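Local coordinates for protein purine phosphoribosyltransferase (Pyrococcus horikoshii, PDB 1VDM) that probably transfers phosphoribosyl groups to or from purine bases, as a type I phosphoribosyltransferase, at residues A17-L22 and V42-I47. Residues are numbered along the deposited sequence; the frame is centred on the assembly and turned at random.
Sequences ALAEKL and VRLSHI
Leu44 reaches out from helix 38-47 and meets both Ala19 and Leu22 on helix 8-23. Just before it in the chain, Arg43 forms a salt bridge with Asp12 of helix 8-23. The CG of Leu44 stands anti to the carbonyl carbon (chi1 -74°), and the extended chain carries the two methyls across to the other helix. CD1 lies 3.8 Å from Leu22 CD1. The two leucine side chains cross at about a right angle, and Leu22 CD1 meets both methyls of Leu44. The other methyl, Leu44 CD2, rests on Ala19, 4.1 Å from both its CA and its CB. At Ala19 the leucine methyl thus lies as near the backbone as the side chain. One turn further on, Ile47 offers its branch methyl, and CG2 sits 3.7 Å from Ala19 CB. Across the contact, Ala19 CB touches both Leu44 and Ile47. All four residues are buried, and no hydrogen bond joins the segments. The axes of the two short segments come within 10.3 Å, at a crossing angle of -50°. This helix pair belongs to the type I phosphoribosyltransferase fold. Beneath it, Leu22 touches Val87 and Leu44 touches Val89, both on strand 85-90 of the central sheet.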
loop_
_atom_site.group_PDB
_atom_site.type_symbol
_atom_site.label_atom_id
_atom_site.label_comp_id
_atom_site.label_asym_id
_atom_site.label_seq_id
_atom_site.Cartn_x
_atom_site.Cartn_y
_atom_site.Cartn_z
ATOM N N ALA G 17 -20.959 22.317 -15.844
ATOM C CA ALA G 17 -22.170 22.876 -16.441
ATOM C C ALA G 17 -21.876 23.365 -17.859
ATOM O O ALA G 17 -22.641 23.123 -18.789
ATOM C CB ALA G 17 -22.690 24.024 -15.583
ATOM N N LEU G 18 -20.757 24.053 -18.020
ATOM C CA LEU G 18 -20.371 24.559 -19.322
ATOM C C LEU G 18 -20.166 23.395 -20.278
ATOM O O LEU G 18 -20.604 23.441 -21.422
ATOM C CB LEU G 18 -19.082 25.386 -19.204
ATOM C CG LEU G 18 -19.231 26.666 -18.374
ATOM C CD1 LEU G 18 -17.861 27.225 -17.991
ATOM C CD2 LEU G 18 -20.030 27.690 -19.172
ATOM N N ALA G 19 -19.494 22.351 -19.802
ATOM C CA ALA G 19 -19.227 21.166 -20.615
ATOM C C ALA G 19 -20.497 20.611 -21.242
ATOM O O ALA G 19 -20.551 20.411 -22.450
ATOM C CB ALA G 19 -18.563 20.091 -19.772
ATOM N N GLU G 20 -21.518 20.370 -20.428
ATOM C CA GLU G 20 -22.768 19.827 -20.944
ATOM C C GLU G 20 -23.318 20.682 -22.086
ATOM O O GLU G 20 -23.855 20.153 -23.067
ATOM C CB GLU G 20 -23.811 19.704 -19.823
ATOM C CG GLU G 20 -25.078 18.914 -20.224
ATOM C CD GLU G 20 -24.772 17.517 -20.795
ATOM O OE1 GLU G 20 -24.096 16.718 -20.104
ATOM O OE2 GLU G 20 -25.206 17.215 -21.932
ATOM N N LYS G 21 -23.173 22.001 -21.960
ATOM C CA LYS G 21 -23.643 22.932 -22.980
ATOM C C LYS G 21 -22.733 22.919 -24.202
ATOM O O LYS G 21 -23.206 22.991 -25.334
ATOM C CB LYS G 21 -23.725 24.351 -22.408
ATOM C CG LYS G 21 -25.135 24.899 -22.314
ATOM C CD LYS G 21 -26.020 24.020 -21.446
ATOM C CE LYS G 21 -27.477 24.452 -21.522
ATOM N NZ LYS G 21 -28.358 23.611 -20.662
ATOM N N LEU G 22 -21.426 22.833 -23.977
ATOM C CA LEU G 22 -20.487 22.803 -25.091
ATOM C C LEU G 22 -20.601 21.493 -25.877
ATOM O O LEU G 22 -20.160 21.412 -27.023
ATOM C CB LEU G 22 -19.048 22.988 -24.592
ATOM C CG LEU G 22 -18.612 24.396 -24.168
ATOM C CD1 LEU G 22 -17.168 24.375 -23.667
ATOM C CD2 LEU G 22 -18.752 25.336 -25.355
ATOM N N VAL G 42 -7.955 23.638 -19.681
ATOM C CA VAL G 42 -7.393 22.304 -19.509
ATOM C C VAL G 42 -8.492 21.320 -19.118
ATOM O O VAL G 42 -8.615 20.260 -19.721
ATOM C CB VAL G 42 -6.268 22.293 -18.428
ATOM C CG1 VAL G 42 -5.978 20.875 -17.969
ATOM C CG2 VAL G 42 -5.005 22.899 -19.006
ATOM N N ARG G 43 -9.286 21.680 -18.116
ATOM C CA ARG G 43 -10.372 20.826 -17.667
ATOM C C ARG G 43 -11.356 20.514 -18.801
ATOM O O ARG G 43 -11.755 19.359 -18.975
ATOM C CB ARG G 43 -11.099 21.470 -16.488
ATOM C CG ARG G 43 -10.387 21.292 -15.153
ATOM C CD ARG G 43 -11.302 20.591 -14.157
ATOM N NE ARG G 43 -11.839 19.364 -14.745
ATOM C CZ ARG G 43 -12.908 18.722 -14.295
ATOM N NH1 ARG G 43 -13.563 19.183 -13.242
ATOM N NH2 ARG G 43 -13.332 17.628 -14.914
ATOM N N LEU G 44 -11.735 21.528 -19.578
ATOM C CA LEU G 44 -12.659 21.312 -20.689
ATOM C C LEU G 44 -12.023 20.445 -21.783
ATOM O O LEU G 44 -12.714 19.694 -22.476
ATOM C CB LEU G 44 -13.119 22.651 -21.281
ATOM C CG LEU G 44 -14.134 23.464 -20.469
ATOM C CD1 LEU G 44 -14.343 24.826 -21.132
ATOM C CD2 LEU G 44 -15.456 22.714 -20.364
ATOM N N SER G 45 -10.707 20.554 -21.942
ATOM C CA SER G 45 -10.009 19.751 -22.942
ATOM C C SER G 45 -10.177 18.265 -22.606
ATOM O O SER G 45 -10.382 17.441 -23.493
ATOM C CB SER G 45 -8.523 20.096 -22.969
ATOM O OG SER G 45 -7.855 19.315 -23.941
ATOM N N HIS G 46 -10.089 17.943 -21.318
ATOM C CA HIS G 46 -10.239 16.576 -20.829
ATOM C C HIS G 46 -11.700 16.122 -20.887
ATOM O O HIS G 46 -12.009 15.099 -21.492
ATOM C CB HIS G 46 -9.734 16.475 -19.380
ATOM C CG HIS G 46 -8.241 16.510 -19.250
ATOM N ND1 HIS G 46 -7.444 15.419 -19.523
ATOM C CD2 HIS G 46 -7.400 17.503 -18.872
ATOM C CE1 HIS G 46 -6.178 15.737 -19.318
ATOM N NE2 HIS G 46 -6.124 16.995 -18.923
ATOM N N ILE G 47 -12.592 16.895 -20.266
ATOM C CA ILE G 47 -14.020 16.583 -20.218
ATOM C C ILE G 47 -14.705 16.409 -21.574
ATOM O O ILE G 47 -15.709 15.709 -21.675
ATOM C CB ILE G 47 -14.804 17.664 -19.445
ATOM C CG1 ILE G 47 -14.195 17.871 -18.061
ATOM C CG2 ILE G 47 -16.256 17.239 -19.291
ATOM C CD1 ILE G 47 -14.938 18.886 -17.217
#